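Local coordinates for protein hydrolase (Bacteroides thetaiotaomicron, PDB 2OBB) that is of unknown function but binds magnesium, and is probably a hydrolase of the haloacid dehalogenase (HAD) type, at residues V8-D11 / G12-E16; L33-L36 / Q37-H41; V48-G51 / E52-E56; E115-T118 / F119-Y123. All blocks are in the same frame, centred on the assembly; numbering follows the deposited sequence.

Contact 1 (V8-D11 / G12-E16); sequences VDFD and GTIVE. With MG (magnesium ion), chain B.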
loop_
_atom_site.group_PDB
_atom_site.type_symbol
_atom_site.label_atom_id
_atom_site.label_comp_id
_atom_site.label_asym_id
_atom_site.label_seq_id
_atom_site.Cartn_x
_atom_site.Cartn_y
_atom_site.Cartn_z
ATOM N N VAL A 8 -6.550 5.205 2.215
ATOM C CA VAL A 8 -5.882 5.600 3.448
ATOM C C VAL A 8 -6.060 4.558 4.535
ATOM O O VAL A 8 -7.192 4.184 4.905
ATOM C CB VAL A 8 -6.336 7.002 3.973
ATOM C CG1 VAL A 8 -5.345 7.536 5.087
ATOM C CG2 VAL A 8 -6.438 7.999 2.822
ATOM N N ASP A 9 -4.935 4.104 5.069
ATOM C CA ASP A 9 -4.964 3.157 6.169
ATOM C C ASP A 9 -5.470 3.862 7.426
ATOM O O ASP A 9 -5.483 5.088 7.490
ATOM C CB ASP A 9 -3.578 2.587 6.367
ATOM C CG ASP A 9 -3.486 1.685 7.554
ATOM O OD1 ASP A 9 -4.274 0.737 7.629
ATOM O OD2 ASP A 9 -2.593 1.899 8.404
ATOM N N PHE A 10 -5.909 3.095 8.420
ATOM C CA PHE A 10 -6.350 3.712 9.638
ATOM C C PHE A 10 -5.293 3.635 10.744
ATOM O O PHE A 10 -4.683 4.676 11.076
ATOM C CB PHE A 10 -7.688 3.130 10.093
ATOM C CG PHE A 10 -8.278 3.828 11.286
ATOM C CD1 PHE A 10 -8.681 5.165 11.205
ATOM C CD2 PHE A 10 -8.468 3.146 12.488
ATOM C CE1 PHE A 10 -9.260 5.821 12.312
ATOM C CE2 PHE A 10 -9.044 3.803 13.610
ATOM C CZ PHE A 10 -9.436 5.135 13.514
ATOM N N ASP A 11 -5.075 2.436 11.314
ATOM C CA ASP A 11 -4.160 2.298 12.451
ATOM C C ASP A 11 -2.685 2.518 12.095
ATOM O O ASP A 11 -2.129 1.850 11.201
ATOM C CB ASP A 11 -4.317 0.947 13.140
ATOM C CG ASP A 11 -5.752 0.636 13.498
ATOM O OD1 ASP A 11 -6.239 1.116 14.545
ATOM O OD2 ASP A 11 -6.391 -0.102 12.722
ATOM N N GLY A 12 -2.055 3.447 12.812
ATOM C CA GLY A 12 -0.667 3.814 12.558
ATOM C C GLY A 12 -0.543 4.895 11.495
ATOM O O GLY A 12 0.547 5.403 11.252
ATOM N N THR A 13 -1.664 5.231 10.855
ATOM C CA THR A 13 -1.691 6.181 9.761
ATOM C C THR A 13 -2.487 7.439 10.094
ATOM O O THR A 13 -1.982 8.538 9.946
ATOM C CB THR A 13 -2.274 5.536 8.475
ATOM O OG1 THR A 13 -1.521 4.364 8.157
ATOM C CG2 THR A 13 -2.220 6.504 7.275
ATOM N N ILE A 14 -3.753 7.261 10.485
ATOM C CA ILE A 14 -4.626 8.352 10.904
ATOM C C ILE A 14 -4.560 8.496 12.442
ATOM O O ILE A 14 -4.627 9.620 12.976
ATOM C CB ILE A 14 -6.099 8.106 10.431
ATOM C CG1 ILE A 14 -6.216 8.178 8.895
ATOM C CG2 ILE A 14 -7.075 9.130 11.048
ATOM C CD1 ILE A 14 -7.602 7.874 8.364
ATOM N N VAL A 15 -4.454 7.348 13.148
ATOM C CA VAL A 15 -4.282 7.337 14.605
ATOM C C VAL A 15 -3.055 6.528 14.986
ATOM O O VAL A 15 -2.634 5.679 14.215
ATOM C CB VAL A 15 -5.518 6.758 15.338
ATOM C CG1 VAL A 15 -6.692 7.682 15.177
ATOM C CG2 VAL A 15 -5.861 5.331 14.824
ATOM N N GLU A 16 -2.494 6.773 16.175
ATOM C CA GLU A 16 -1.496 5.867 16.738
ATOM C C GLU A 16 -2.080 4.461 16.764
ATOM O O GLU A 16 -3.290 4.291 16.954
ATOM C CB GLU A 16 -1.137 6.220 18.173
ATOM C CG GLU A 16 -1.000 7.662 18.435
ATOM C CD GLU A 16 0.420 8.080 18.499
ATOM O OE1 GLU A 16 1.144 7.927 17.474
ATOM O OE2 GLU A 16 0.803 8.556 19.601
HETATM MG MG MG B . -1.446 0.802 9.775
HETATM O O HOH W 1 -2.817 -0.670 9.924
HETATM O O HOH W 2 -1.041 -0.250 7.970
HETATM O O HOH W 3 -0.050 -0.192 11.017
#

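Contact 2 (L33-L36 / Q37-H41); sequences LKLL and QQEKH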
loop_
_atom_site.group_PDB
_atom_site.type_symbol
_atom_site.label_atom_id
_atom_site.label_comp_id
_atom_site.label_asym_id
_atom_site.label_seq_id
_atom_site.Cartn_x
_atom_site.Cartn_y
_atom_site.Cartn_z
ATOM N N LEU A 33 -6.462 15.316 5.410
ATOM C CA LEU A 33 -7.316 14.516 4.578
ATOM C C LEU A 33 -8.504 15.364 4.106
ATOM O O LEU A 33 -8.861 15.343 2.923
ATOM C CB LEU A 33 -7.758 13.246 5.321
ATOM C CG LEU A 33 -6.717 12.134 5.479
ATOM C CD1 LEU A 33 -7.192 11.028 6.469
ATOM C CD2 LEU A 33 -6.361 11.529 4.127
ATOM N N LYS A 34 -9.084 16.152 5.010
ATOM C CA LYS A 34 -10.188 17.035 4.605
ATOM C C LYS A 34 -9.714 18.039 3.576
ATOM O O LYS A 34 -10.402 18.298 2.591
ATOM C CB LYS A 34 -10.826 17.727 5.790
ATOM C CG LYS A 34 -11.836 16.821 6.501
ATOM C CD LYS A 34 -11.785 16.992 7.999
ATOM C CE LYS A 34 -12.491 18.232 8.500
ATOM N NZ LYS A 34 -12.291 18.396 9.993
ATOM N N LEU A 35 -8.533 18.597 3.790
ATOM C CA LEU A 35 -7.970 19.491 2.792
ATOM C C LEU A 35 -7.888 18.775 1.447
ATOM O O LEU A 35 -8.209 19.372 0.445
ATOM C CB LEU A 35 -6.611 20.047 3.221
ATOM C CG LEU A 35 -5.927 21.076 2.327
ATOM C CD1 LEU A 35 -6.886 22.194 1.862
ATOM C CD2 LEU A 35 -4.776 21.666 3.124
ATOM N N LEU A 36 -7.480 17.503 1.428
ATOM C CA LEU A 36 -7.387 16.731 0.161
ATOM C C LEU A 36 -8.737 16.549 -0.567
ATOM O O LEU A 36 -8.821 16.690 -1.781
ATOM C CB LEU A 36 -6.695 15.369 0.386
ATOM C CG LEU A 36 -5.180 15.430 0.686
ATOM C CD1 LEU A 36 -4.643 14.088 1.158
ATOM C CD2 LEU A 36 -4.355 15.966 -0.507
ATOM N N GLN A 37 -9.774 16.218 0.201
ATOM C CA GLN A 37 -11.162 16.234 -0.268
ATOM C C GLN A 37 -11.606 17.570 -0.854
ATOM O O GLN A 37 -12.267 17.583 -1.895
ATOM C CB GLN A 37 -12.118 15.893 0.862
ATOM C CG GLN A 37 -11.998 14.523 1.333
ATOM C CD GLN A 37 -13.051 14.219 2.366
ATOM O OE1 GLN A 37 -13.434 15.101 3.138
ATOM N NE2 GLN A 37 -13.542 12.965 2.382
ATOM N N GLN A 38 -11.255 18.672 -0.183
ATOM C CA GLN A 38 -11.530 20.019 -0.693
ATOM C C GLN A 38 -10.932 20.160 -2.081
ATOM O O GLN A 38 -11.501 20.824 -2.945
ATOM C CB GLN A 38 -10.930 21.108 0.210
ATOM C CG GLN A 38 -11.643 22.458 0.127
ATOM C CD GLN A 38 -10.719 23.648 -0.188
ATOM O OE1 GLN A 38 -11.189 24.684 -0.660
ATOM N NE2 GLN A 38 -9.419 23.502 0.067
ATOM N N GLU A 39 -9.782 19.528 -2.287
ATOM C CA GLU A 39 -9.084 19.605 -3.575
ATOM C C GLU A 39 -9.631 18.584 -4.576
ATOM O O GLU A 39 -9.066 18.412 -5.645
ATOM C CB GLU A 39 -7.574 19.411 -3.397
ATOM C CG GLU A 39 -7.024 20.066 -2.126
ATOM C CD GLU A 39 -5.901 21.061 -2.383
ATOM O OE1 GLU A 39 -5.697 21.476 -3.560
ATOM O OE2 GLU A 39 -5.248 21.454 -1.389
ATOM N N LYS A 40 -10.720 17.910 -4.189
ATOM C CA LYS A 40 -11.505 16.999 -5.045
ATOM C C LYS A 40 -10.986 15.560 -5.135
ATOM O O LYS A 40 -11.425 14.804 -6.004
ATOM C CB LYS A 40 -11.707 17.567 -6.463
ATOM C CG LYS A 40 -12.313 18.961 -6.525
ATOM C CD LYS A 40 -13.553 19.155 -5.647
ATOM C CE LYS A 40 -14.070 20.595 -5.845
ATOM N NZ LYS A 40 -14.973 21.038 -4.748
ATOM N N HIS A 41 -10.055 15.188 -4.258
ATOM C CA HIS A 41 -9.574 13.803 -4.216
ATOM C C HIS A 41 -10.661 12.991 -3.530
ATOM O O HIS A 41 -11.432 13.540 -2.739
ATOM C CB HIS A 41 -8.224 13.683 -3.482
ATOM C CG HIS A 41 -7.108 14.408 -4.166
ATOM N ND1 HIS A 41 -6.619 14.029 -5.396
ATOM C CD2 HIS A 41 -6.422 15.523 -3.819
ATOM C CE1 HIS A 41 -5.671 14.870 -5.775
ATOM N NE2 HIS A 41 -5.536 15.790 -4.835
#

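Contact 3 (V48-G51 / E52-E56); sequences VREG and ELLDE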
loop_
_atom_site.group_PDB
_atom_site.type_symbol
_atom_site.label_atom_id
_atom_site.label_comp_id
_atom_site.label_asym_id
_atom_site.label_seq_id
_atom_site.Cartn_x
_atom_site.Cartn_y
_atom_site.Cartn_z
ATOM N N VAL A 48 -7.560 -3.405 7.547
ATOM C CA VAL A 48 -7.864 -4.792 7.831
ATOM C C VAL A 48 -9.094 -4.874 8.747
ATOM O O VAL A 48 -9.697 -5.935 8.870
ATOM C CB VAL A 48 -6.644 -5.591 8.418
ATOM C CG1 VAL A 48 -5.536 -5.724 7.369
ATOM C CG2 VAL A 48 -6.128 -4.964 9.730
ATOM N N ARG A 49 -9.459 -3.751 9.378
ATOM C CA ARG A 49 -10.710 -3.655 10.150
ATOM C C ARG A 49 -11.931 -4.060 9.293
ATOM O O ARG A 49 -12.078 -3.605 8.138
ATOM C CB ARG A 49 -10.905 -2.234 10.705
ATOM C CG ARG A 49 -9.997 -1.884 11.890
ATOM C CD ARG A 49 -10.105 -0.407 12.313
ATOM N NE ARG A 49 -9.227 -0.068 13.440
ATOM C CZ ARG A 49 -9.613 0.068 14.711
ATOM N NH1 ARG A 49 -10.886 -0.095 15.064
ATOM N NH2 ARG A 49 -8.713 0.373 15.646
ATOM N N GLU A 50 -12.769 -4.928 9.863
ATOM C CA GLU A 50 -14.080 -5.319 9.319
ATOM C C GLU A 50 -15.138 -5.315 10.453
ATOM O O GLU A 50 -14.797 -5.341 11.639
ATOM C CB GLU A 50 -14.046 -6.742 8.729
ATOM C CG GLU A 50 -12.957 -7.045 7.690
ATOM C CD GLU A 50 -13.253 -6.503 6.269
ATOM O OE1 GLU A 50 -14.227 -5.717 6.063
ATOM O OE2 GLU A 50 -12.484 -6.870 5.352
ATOM N N GLY A 51 -16.418 -5.305 10.095
ATOM C CA GLY A 51 -17.483 -5.387 11.103
ATOM C C GLY A 51 -17.445 -4.214 12.057
ATOM O O GLY A 51 -17.110 -3.084 11.649
ATOM N N GLU A 52 -17.770 -4.456 13.326
ATOM C CA GLU A 52 -17.880 -3.365 14.303
ATOM C C GLU A 52 -16.566 -2.611 14.591
ATOM O O GLU A 52 -16.607 -1.454 15.021
ATOM C CB GLU A 52 -18.570 -3.828 15.595
ATOM C CG GLU A 52 -20.123 -3.851 15.525
ATOM C CD GLU A 52 -20.775 -2.467 15.724
ATOM O OE1 GLU A 52 -21.243 -2.186 16.846
ATOM O OE2 GLU A 52 -20.823 -1.661 14.770
ATOM N N LEU A 53 -15.418 -3.244 14.344
ATOM C CA LEU A 53 -14.134 -2.537 14.448
ATOM C C LEU A 53 -13.919 -1.534 13.312
ATOM O O LEU A 53 -13.320 -0.474 13.515
ATOM C CB LEU A 53 -12.968 -3.518 14.531
ATOM C CG LEU A 53 -12.846 -4.257 15.865
ATOM C CD1 LEU A 53 -11.702 -5.272 15.808
ATOM C CD2 LEU A 53 -12.673 -3.277 17.035
ATOM N N LEU A 54 -14.408 -1.874 12.122
ATOM C CA LEU A 54 -14.478 -0.918 11.033
ATOM C C LEU A 54 -15.432 0.215 11.389
ATOM O O LEU A 54 -15.085 1.393 11.263
ATOM C CB LEU A 54 -14.930 -1.587 9.728
ATOM C CG LEU A 54 -14.792 -0.756 8.428
ATOM C CD1 LEU A 54 -13.330 -0.279 8.164
ATOM C CD2 LEU A 54 -15.367 -1.527 7.213
ATOM N N ASP A 55 -16.638 -0.150 11.825
ATOM C CA ASP A 55 -17.646 0.829 12.198
ATOM C C ASP A 55 -17.067 1.809 13.206
ATOM O O ASP A 55 -17.221 3.014 13.058
ATOM C CB ASP A 55 -18.893 0.138 12.768
ATOM C CG ASP A 55 -19.678 -0.647 11.702
ATOM O OD1 ASP A 55 -19.561 -0.292 10.493
ATOM O OD2 ASP A 55 -20.409 -1.615 12.075
ATOM N N GLU A 56 -16.375 1.292 14.215
ATOM C CA GLU A 56 -15.712 2.149 15.191
ATOM C C GLU A 56 -14.709 3.125 14.536
ATOM O O GLU A 56 -14.680 4.315 14.893
ATOM C CB GLU A 56 -15.110 1.311 16.324
ATOM C CG GLU A 56 -16.194 0.847 17.326
ATOM C CD GLU A 56 -15.726 -0.221 18.312
ATOM O OE1 GLU A 56 -14.497 -0.433 18.422
ATOM O OE2 GLU A 56 -16.596 -0.856 18.980
HETATM O O HOH W 4 -11.795 0.111 17.796
#

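Contact 4 (E115-T118 / F119-Y123); sequences EKKT and FADIY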
loop_
_atom_site.group_PDB
_atom_site.type_symbol
_atom_site.label_atom_id
_atom_site.label_comp_id
_atom_site.label_asym_id
_atom_site.label_seq_id
_atom_site.Cartn_x
_atom_site.Cartn_y
_atom_site.Cartn_z
ATOM N N GLU A 115 2.190 18.855 -4.936
ATOM C CA GLU A 115 3.248 19.328 -5.808
ATOM C C GLU A 115 3.736 18.224 -6.751
ATOM O O GLU A 115 4.653 18.448 -7.550
ATOM C CB GLU A 115 4.410 19.881 -4.982
ATOM C CG GLU A 115 4.011 20.890 -3.917
ATOM C CD GLU A 115 3.322 22.127 -4.492
ATOM O OE1 GLU A 115 3.831 22.672 -5.507
ATOM O OE2 GLU A 115 2.278 22.557 -3.934
ATOM N N LYS A 116 3.108 17.047 -6.676
ATOM C CA LYS A 116 3.531 15.857 -7.440
ATOM C C LYS A 116 5.025 15.606 -7.213
ATOM O O LYS A 116 5.871 15.890 -8.058
ATOM C CB LYS A 116 3.173 15.981 -8.924
ATOM C CG LYS A 116 1.782 15.463 -9.261
ATOM C CD LYS A 116 1.099 16.348 -10.314
ATOM C CE LYS A 116 -0.381 15.970 -10.507
ATOM N NZ LYS A 116 -1.141 17.042 -11.248
ATOM N N LYS A 117 5.334 15.112 -6.022
ATOM C CA LYS A 117 6.706 14.970 -5.578
ATOM C C LYS A 117 6.919 13.626 -4.910
ATOM O O LYS A 117 6.042 13.111 -4.208
ATOM C CB LYS A 117 7.063 16.080 -4.586
ATOM C CG LYS A 117 7.504 17.393 -5.199
ATOM C CD LYS A 117 7.693 18.429 -4.099
ATOM C CE LYS A 117 8.469 19.671 -4.563
ATOM N NZ LYS A 117 8.604 20.682 -3.440
ATOM N N THR A 118 8.114 13.097 -5.126
ATOM C CA THR A 118 8.571 11.833 -4.584
ATOM C C THR A 118 9.382 12.163 -3.348
ATOM O O THR A 118 9.750 13.317 -3.144
ATOM C CB THR A 118 9.507 11.117 -5.596
ATOM O OG1 THR A 118 10.588 11.989 -5.936
ATOM C CG2 THR A 118 8.766 10.744 -6.872
ATOM N N PHE A 119 9.676 11.156 -2.525
ATOM C CA PHE A 119 10.581 11.367 -1.406
ATOM C C PHE A 119 11.862 11.966 -1.974
ATOM O O PHE A 119 12.466 12.859 -1.369
ATOM C CB PHE A 119 10.876 10.056 -0.691
ATOM C CG PHE A 119 9.736 9.549 0.174
ATOM C CD1 PHE A 119 9.600 9.976 1.493
ATOM C CD2 PHE A 119 8.824 8.639 -0.324
ATOM C CE1 PHE A 119 8.584 9.496 2.305
ATOM C CE2 PHE A 119 7.790 8.165 0.471
ATOM C CZ PHE A 119 7.678 8.590 1.804
ATOM N N ALA A 120 12.248 11.505 -3.160
ATOM C CA ALA A 120 13.499 11.949 -3.796
ATOM C C ALA A 120 13.491 13.465 -3.958
ATOM O O ALA A 120 14.395 14.151 -3.474
ATOM C CB ALA A 120 13.702 11.254 -5.129
ATOM N N ASP A 121 12.443 13.979 -4.602
ATOM C CA ASP A 121 12.203 15.425 -4.722
ATOM C C ASP A 121 12.252 16.141 -3.383
ATOM O O ASP A 121 13.035 17.063 -3.225
ATOM C CB ASP A 121 10.848 15.690 -5.365
ATOM C CG ASP A 121 10.741 15.111 -6.746
ATOM O OD1 ASP A 121 11.788 14.974 -7.423
ATOM O OD2 ASP A 121 9.611 14.795 -7.159
ATOM N N ILE A 122 11.419 15.705 -2.431
ATOM C CA ILE A 122 11.349 16.299 -1.102
ATOM C C ILE A 122 12.737 16.500 -0.525
ATOM O O ILE A 122 13.099 17.610 -0.134
ATOM C CB ILE A 122 10.518 15.424 -0.126
ATOM C CG1 ILE A 122 9.057 15.326 -0.573
ATOM C CG2 ILE A 122 10.622 15.947 1.324
ATOM C CD1 ILE A 122 8.275 16.627 -0.502
ATOM N N TYR A 123 13.530 15.435 -0.508
ATOM C CA TYR A 123 14.847 15.506 0.104
ATOM C C TYR A 123 15.932 16.202 -0.731
ATOM O O TYR A 123 16.800 16.881 -0.155
ATOM C CB TYR A 123 15.280 14.139 0.640
ATOM C CG TYR A 123 14.398 13.683 1.792
ATOM C CD1 TYR A 123 14.603 14.159 3.092
ATOM C CD2 TYR A 123 13.344 12.801 1.582
ATOM C CE1 TYR A 123 13.774 13.751 4.162
ATOM C CE2 TYR A 123 12.515 12.387 2.636
ATOM C CZ TYR A 123 12.739 12.862 3.921
ATOM O OH TYR A 123 11.916 12.456 4.956
#

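Contact 1 (V8-D11 / G12-E16)
F10 O is gripped by the backbone amides of the turn that follows it. I14 N donates to it at 2.8 Å, in the carbonyl plane, and T13 N at 3.1 Å from well above that plane; V15 N adds a weak, longer bond. The chain is thereby curled tightly round one carbonyl. G12 N in turn bonds V15 O, and D11 and V15 form a single backbone bridge. On the metal side, D9 OD2 binds magnesium at 2.1 Å and also accepts from T13 OG1 at 2.7 Å, through the lone pair turned away from OD1. With CG anti to the backbone N (chi1 175°), the D9 carboxylate reaches both. D11 gives the magnesium its backbone O, at 1.9 Å; three waters and D97 make up six ligands, and water 1 also donates to D9 OD1. D9, D11 and T13, at the end of strand 5-8, fit the DxDx(T/V) pattern of HAD-type enzymes, so this is probably their metal-binding loop. T13 OG1 is also bonded to D97 N, a second-shell link between two ligand-bearing loops. D11 OD1 forms a salt bridge with R49, while K88 of the second subunit pairs with D9 OD1. V15 CG2 sits over one face of the F10 ring, 4.0 Å from its centroid, in a CH-pi contact. I14 meets the same ring obliquely through CB, and its CG1 packs on V8 CG1 at 4.0 Å.

Contact 2 (L33-L36 / Q37-H41)
L36 O is the acceptor on which the helix end turns: H41 N donates to it at 3.1 Å, and E39 N reaches it with a weak bond. E39 N also donates to L35 O at 3.2 Å, while K40 N closes back on Q37 O. K40, at positive phi, is the C-prime residue of a Schellman motif that ends the helix. One turn earlier, the regular bonds Q37 N to L33 O and Q38 N to K34 O still run nearly straight. The motif brings the H41 side chain back over the last turn, where L36 O lies near the ring plane at its edge, 3.4 Å from H41 CD2. L36 CD2 touches the same ring atom at 3.9 Å. L35, its CG anti to the backbone N (chi1 -176°), extends CD1 to E39 OE2 at 3.7 Å. Outside partners hold the polar ends: Y110 OH bonds E39 OE2, and M4 N bonds H41 ND1. The helix is the connection of a beta-alpha-beta unit between strands 5-8 and 42-45. L33 lies on V8 and L43 of those strands, whereas L35 and L36 face Y110 of helix 106-115.

Contact 3 (V48-G51 / E52-E56)
R49 crosses the start of the following helix with its whole side chain. CB lies 4.0 Å from L54 CD1 and also close to the L54 backbone. CG and then CD pass along the L53 carbonyl, CD coming within 3.4 Å of L53 O. The chain is extended from CG to NE (chi2 173°, chi3 -179°), which carries the guanidinium past that oxygen, and NH1 turns back to donate to L53 O at 2.9 Å. The acceptor lies only 6° out of the guanidinium plane, although the donor is tilted from the plane of the carbonyl. NH1 has a second partner in water 4, which in turn donates to E56 OE1 and so relays the arginine to the next turn of the helix. At the tip, NH2 forms a salt bridge with D11. L54 packs against the R49 backbone, its CD1 3.6 Å from R49 O. G51, at positive phi, lets the loop swing into the helix, and G51 O takes the first regular helical bond here, from D55 N at 3.0 Å. E50 OE2 accepts from R87 N of the second subunit. Following strand 42-45, this is a strand-loop-helix junction consistent with a Rossmann-like HAD fold, its arginine clamped between helix 51-62 and the magnesium-binding loop.

Contact 4 (E115-T118 / F119-Y123)
T118 lies against D121, and each side chain bonds the backbone of the other. T118 OG1 accepts from D121 N at 3.0 Å in an almost straight bond, and D121 OD2 accepts from T118 N at 3.0 Å, met from above the carboxylate plane. The pair is a capping box, with T118 as N-cap of helix 119-123. T118 OG1 occupies the position between its own backbone N and carbonyl carbon (chi1 56°), which directs it at D121 N; A120 CB is 3.3 Å from it. The reciprocal bonds help to hold both side-chain rotations. The first main-chain helical bond, I122 N to T118 O at 3.0 Å, runs alongside. Before the cap, K117 lies across D121, its CG 3.8 Å from D121 CB. Its extended chain goes on to cross I122 at about a right angle, CD meeting I122 CD1 at 4.1 Å, and ends in a salt bridge with E111. K116, at positive phi, turns the chain out of helix 106-115. F119 stacks on F119 of the second subunit, where Y123 also meets its own counterpart. Within the chain, the short helix folds back on helix 106-115 through I122, which touches I108, E111 and M112.

Overall arrangement
From the N terminus, strand 5-8 runs into contact 1, the metal loop. Contact 2 ends helix 29-38 and turns the chain into strand 42-45, contact 3 opens helix 51-62 after that strand, and contact 4 links helix 106-115 to helix 119-123. All four are local and follow in series; none nests or crosses. Contact 1 is the hub: I14 and V8 pack on L33 of contact 2, and D11 is joined to R49 of contact 3. Contact 4 touches none of the others, with its centre about 33 Å from that of contact 3, on opposite sides of the chain's centre. Both of these meet the second subunit, as does D9.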